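PDB 3B57: Lin1889 protein, which is of unknown function but binds a magnesium ion and belongs to the HD-domain family, many of whose members are metal-dependent phosphohydrolases. Local coordinates for residues 3-17 with 47-60. Numbering follows the deposited sequence.
Sequences KEEIILSAKNWMHSH and DLFTIELAALFHDY
Lys3 lies over one face of the Phe49 ring, its CG 3.7 Å from the ring centroid in a CH-pi contact. Its chain runs extended beyond CG, which carries CD and CE along the ring toward Phe49 CB. Ile6 CG2 meets the same ring at its edge. The Ile7 and Phe49 side chains run antiparallel, side by side. The Ile7 CG1 branch folds (chi1 -65°, chi2 -62°), bringing CD1 to 3.6 Å from Phe49 CD2 and 3.7 Å from Leu53 CG. Ala10 CB touches both Leu53 CD2 and Phe57 CZ. Leu56 CD1 rests against the backbone of Lys11.

Met14, present as selenomethionine, turns back at chi2 and chi3, which lays SE against Phe57 CD1 and CE near Tyr60 CB. SE sits at the edge of Phe57, 4.9 Å from the ring centroid, and obliquely to Tyr60, a pair of Met-aromatic contacts. Trp13, His17, Phe57 and Tyr60 form an aromatic cluster; Tyr60 CE1 lies over one face of the His17 imidazole, 3.4 Å from NE2.

No hydrogen bond joins the two segments. Helices 3-15 and 48-57 run nearly parallel, at 8°, with axes 10.0 Å apart. The second leads into His58 and Asp59, the HD pair of the magnesium site completed by His29 and Asp123. Trp79 of helix 71-82 stacks on Trp13, Trp34 of helix 27-44 touches Leu56, and Ile93 of helix 87-100 packs on Leu53.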
# COMPACT_ATOMS: atom_id res chain seq x y z
N LYS A 3 8.35 -30.79 22.97
CA LYS A 3 8.30 -29.94 21.79
C LYS A 3 7.03 -29.12 21.67
O LYS A 3 7.08 -27.91 21.49
CB LYS A 3 8.48 -30.78 20.53
CG LYS A 3 9.92 -31.18 20.25
CD LYS A 3 10.01 -32.05 19.01
CE LYS A 3 11.46 -32.30 18.61
NZ LYS A 3 11.59 -33.22 17.44
N GLU A 4 5.88 -29.78 21.77
CA GLU A 4 4.61 -29.07 21.63
C GLU A 4 4.51 -27.92 22.61
O GLU A 4 3.99 -26.85 22.27
CB GLU A 4 3.45 -30.03 21.86
CG GLU A 4 2.12 -29.48 21.38
CD GLU A 4 0.94 -30.21 21.97
OE1 GLU A 4 0.99 -31.47 22.01
OE2 GLU A 4 -0.03 -29.54 22.39
N GLU A 5 5.00 -28.13 23.82
CA GLU A 5 4.96 -27.10 24.84
C GLU A 5 5.94 -25.96 24.59
O GLU A 5 5.58 -24.79 24.73
CB GLU A 5 5.21 -27.72 26.22
CG GLU A 5 3.94 -27.90 27.04
CD GLU A 5 3.11 -26.61 27.12
OE1 GLU A 5 3.70 -25.50 27.05
OE2 GLU A 5 1.87 -26.70 27.28
N ILE A 6 7.18 -26.32 24.24
CA ILE A 6 8.23 -25.34 23.97
C ILE A 6 7.77 -24.40 22.86
O ILE A 6 7.94 -23.18 22.96
CB ILE A 6 9.53 -26.04 23.51
CG1 ILE A 6 10.07 -26.93 24.63
CG2 ILE A 6 10.59 -24.99 23.14
CD1 ILE A 6 11.44 -27.51 24.34
N ILE A 7 7.18 -24.97 21.82
CA ILE A 7 6.70 -24.16 20.70
C ILE A 7 5.66 -23.17 21.21
O ILE A 7 5.69 -21.99 20.86
CB ILE A 7 6.03 -25.02 19.62
CG1 ILE A 7 7.06 -25.94 18.97
CG2 ILE A 7 5.40 -24.12 18.58
CD1 ILE A 7 8.17 -25.21 18.26
N LEU A 8 4.75 -23.66 22.04
CA LEU A 8 3.69 -22.83 22.59
C LEU A 8 4.26 -21.66 23.38
O LEU A 8 3.79 -20.52 23.28
CB LEU A 8 2.79 -23.65 23.50
CG LEU A 8 1.39 -23.08 23.64
CD1 LEU A 8 0.56 -23.56 22.45
CD2 LEU A 8 0.76 -23.54 24.95
N SER A 9 5.27 -21.97 24.19
CA SER A 9 5.94 -20.98 25.03
C SER A 9 6.61 -19.91 24.16
O SER A 9 6.42 -18.71 24.38
CB SER A 9 6.98 -21.70 25.89
OG SER A 9 7.76 -20.78 26.64
N ALA A 10 7.38 -20.35 23.18
CA ALA A 10 8.07 -19.45 22.27
C ALA A 10 7.03 -18.56 21.60
O ALA A 10 7.21 -17.35 21.47
CB ALA A 10 8.83 -20.25 21.22
N LYS A 11 5.93 -19.17 21.19
CA LYS A 11 4.85 -18.45 20.54
C LYS A 11 4.33 -17.34 21.45
O LYS A 11 4.28 -16.18 21.04
CB LYS A 11 3.74 -19.43 20.18
CG LYS A 11 2.83 -19.02 19.04
CD LYS A 11 2.09 -20.25 18.54
CE LYS A 11 0.62 -20.00 18.29
NZ LYS A 11 -0.14 -21.29 18.36
N ASN A 12 3.97 -17.68 22.68
CA ASN A 12 3.44 -16.69 23.62
C ASN A 12 4.46 -15.63 24.02
O ASN A 12 4.09 -14.50 24.35
CB ASN A 12 2.88 -17.38 24.86
CG ASN A 12 1.49 -17.95 24.63
OD1 ASN A 12 0.50 -17.22 24.58
ND2 ASN A 12 1.41 -19.27 24.46
N TRP A 13 5.74 -15.99 23.99
CA TRP A 13 6.81 -15.06 24.34
C TRP A 13 6.98 -14.01 23.23
O TRP A 13 7.01 -12.82 23.52
CB TRP A 13 8.11 -15.84 24.58
CG TRP A 13 9.30 -15.00 24.91
CD1 TRP A 13 9.30 -13.81 25.58
CD2 TRP A 13 10.68 -15.28 24.62
NE1 TRP A 13 10.58 -13.34 25.72
CE2 TRP A 13 11.45 -14.22 25.14
CE3 TRP A 13 11.33 -16.33 23.96
CZ2 TRP A 13 12.84 -14.17 25.02
CZ3 TRP A 13 12.72 -16.29 23.85
CH2 TRP A 13 13.46 -15.21 24.38
N MSE A 14 7.07 -14.44 21.98
CA MSE A 14 7.22 -13.48 20.88
C MSE A 14 5.99 -12.58 20.77
O MSE A 14 6.10 -11.40 20.46
CB MSE A 14 7.41 -14.19 19.54
CG MSE A 14 8.70 -14.98 19.43
SE MSE A 14 10.25 -13.92 19.85
CE MSE A 14 10.60 -13.14 18.11
N HIS A 15 4.82 -13.16 21.02
CA HIS A 15 3.57 -12.40 20.94
C HIS A 15 3.61 -11.20 21.86
O HIS A 15 3.28 -10.09 21.45
CB HIS A 15 2.39 -13.29 21.32
CG HIS A 15 1.06 -12.60 21.22
ND1 HIS A 15 -0.12 -13.23 21.56
CD2 HIS A 15 0.73 -11.35 20.82
CE1 HIS A 15 -1.13 -12.39 21.37
NE2 HIS A 15 -0.64 -11.25 20.92
N SER A 16 4.00 -11.43 23.10
CA SER A 16 4.07 -10.35 24.08
C SER A 16 5.37 -9.60 23.95
O SER A 16 5.97 -9.19 24.94
CB SER A 16 3.92 -10.92 25.49
OG SER A 16 4.89 -11.92 25.73
N HIS A 17 5.80 -9.40 22.71
CA HIS A 17 7.04 -8.69 22.47
C HIS A 17 6.95 -7.91 21.16
O HIS A 17 7.91 -7.29 20.72
CB HIS A 17 8.19 -9.70 22.41
CG HIS A 17 9.54 -9.07 22.39
ND1 HIS A 17 10.12 -8.50 23.50
CD2 HIS A 17 10.42 -8.88 21.37
CE1 HIS A 17 11.29 -7.99 23.18
NE2 HIS A 17 11.50 -8.21 21.89
N ASP A 47 13.18 -30.85 9.75
CA ASP A 47 12.88 -30.92 11.19
C ASP A 47 11.88 -29.81 11.52
O ASP A 47 12.25 -28.65 11.74
CB ASP A 47 14.18 -30.70 12.00
CG ASP A 47 14.03 -31.02 13.50
OD1 ASP A 47 12.96 -30.70 14.09
OD2 ASP A 47 15.00 -31.58 14.08
N LEU A 48 10.60 -30.17 11.57
CA LEU A 48 9.54 -29.22 11.85
C LEU A 48 9.76 -28.38 13.12
O LEU A 48 9.46 -27.19 13.16
CB LEU A 48 8.19 -29.95 11.93
CG LEU A 48 6.91 -29.13 12.13
CD1 LEU A 48 6.77 -28.08 11.04
CD2 LEU A 48 5.73 -30.07 12.13
N PHE A 49 10.29 -29.02 14.16
CA PHE A 49 10.53 -28.32 15.42
C PHE A 49 11.66 -27.31 15.27
O PHE A 49 11.62 -26.21 15.81
CB PHE A 49 10.89 -29.33 16.51
CG PHE A 49 11.26 -28.69 17.81
CD1 PHE A 49 12.58 -28.69 18.25
CD2 PHE A 49 10.28 -28.09 18.60
CE1 PHE A 49 12.93 -28.08 19.45
CE2 PHE A 49 10.62 -27.49 19.81
CZ PHE A 49 11.95 -27.49 20.23
N THR A 50 12.67 -27.71 14.52
CA THR A 50 13.80 -26.84 14.31
C THR A 50 13.38 -25.62 13.47
O THR A 50 13.87 -24.51 13.68
CB THR A 50 14.93 -27.66 13.64
OG1 THR A 50 16.04 -27.72 14.54
CG2 THR A 50 15.35 -27.06 12.32
N ILE A 51 12.45 -25.86 12.54
CA ILE A 51 11.90 -24.85 11.62
C ILE A 51 10.94 -23.90 12.33
O ILE A 51 11.06 -22.68 12.23
CB ILE A 51 11.12 -25.55 10.46
CG1 ILE A 51 12.12 -26.24 9.51
CG2 ILE A 51 10.21 -24.55 9.72
CD1 ILE A 51 11.49 -27.24 8.56
N GLU A 52 9.98 -24.48 13.04
CA GLU A 52 8.97 -23.72 13.77
C GLU A 52 9.56 -22.65 14.71
O GLU A 52 9.00 -21.56 14.83
CB GLU A 52 8.09 -24.69 14.54
CG GLU A 52 6.63 -24.33 14.53
CD GLU A 52 5.76 -25.56 14.51
OE1 GLU A 52 6.07 -26.46 13.68
OE2 GLU A 52 4.76 -25.64 15.28
N LEU A 53 10.67 -22.96 15.38
CA LEU A 53 11.27 -21.99 16.30
C LEU A 53 12.12 -20.99 15.55
O LEU A 53 12.08 -19.80 15.84
CB LEU A 53 12.14 -22.66 17.36
CG LEU A 53 11.44 -23.46 18.46
CD1 LEU A 53 12.48 -24.18 19.29
CD2 LEU A 53 10.61 -22.53 19.30
N ALA A 54 12.91 -21.46 14.60
CA ALA A 54 13.73 -20.50 13.88
C ALA A 54 12.77 -19.48 13.27
O ALA A 54 13.06 -18.29 13.26
CB ALA A 54 14.54 -21.19 12.80
N ALA A 55 11.63 -19.95 12.77
CA ALA A 55 10.64 -19.05 12.17
C ALA A 55 10.11 -18.03 13.16
O ALA A 55 9.95 -16.86 12.84
CB ALA A 55 9.49 -19.84 11.59
N LEU A 56 9.80 -18.49 14.37
CA LEU A 56 9.28 -17.61 15.39
C LEU A 56 10.32 -16.64 15.96
O LEU A 56 9.96 -15.57 16.43
CB LEU A 56 8.67 -18.42 16.52
CG LEU A 56 7.35 -19.09 16.19
CD1 LEU A 56 6.78 -19.71 17.45
CD2 LEU A 56 6.35 -18.08 15.63
N PHE A 57 11.61 -17.00 15.91
CA PHE A 57 12.66 -16.13 16.42
C PHE A 57 13.45 -15.42 15.32
O PHE A 57 14.34 -14.64 15.61
CB PHE A 57 13.68 -16.90 17.29
CG PHE A 57 13.09 -17.57 18.50
CD1 PHE A 57 11.98 -17.04 19.14
CD2 PHE A 57 13.66 -18.74 19.01
CE1 PHE A 57 11.44 -17.67 20.27
CE2 PHE A 57 13.12 -19.38 20.14
CZ PHE A 57 12.02 -18.84 20.77
N HIS A 58 13.12 -15.69 14.06
CA HIS A 58 13.85 -15.09 12.95
C HIS A 58 13.89 -13.58 13.00
O HIS A 58 14.75 -12.95 12.38
CB HIS A 58 13.26 -15.54 11.60
CG HIS A 58 12.08 -14.74 11.14
ND1 HIS A 58 10.87 -14.72 11.81
CD2 HIS A 58 11.91 -13.95 10.05
CE1 HIS A 58 10.01 -13.97 11.15
NE2 HIS A 58 10.62 -13.48 10.08
N ASP A 59 12.97 -13.00 13.76
CA ASP A 59 12.87 -11.56 13.85
C ASP A 59 12.97 -11.07 15.29
O ASP A 59 12.06 -10.41 15.79
CB ASP A 59 11.54 -11.11 13.26
CG ASP A 59 11.70 -9.96 12.30
OD1 ASP A 59 12.38 -8.97 12.67
OD2 ASP A 59 11.14 -10.06 11.18
N TYR A 60 14.08 -11.38 15.94
CA TYR A 60 14.26 -10.96 17.32
C TYR A 60 15.63 -10.33 17.44
O TYR A 60 15.90 -9.53 18.34
CB TYR A 60 14.17 -12.18 18.23
CG TYR A 60 14.31 -11.86 19.69
CD1 TYR A 60 13.22 -11.42 20.44
CD2 TYR A 60 15.56 -11.96 20.31
CE1 TYR A 60 13.38 -11.09 21.78
CE2 TYR A 60 15.72 -11.63 21.65
CZ TYR A 60 14.63 -11.19 22.38
OH TYR A 60 14.81 -10.86 23.70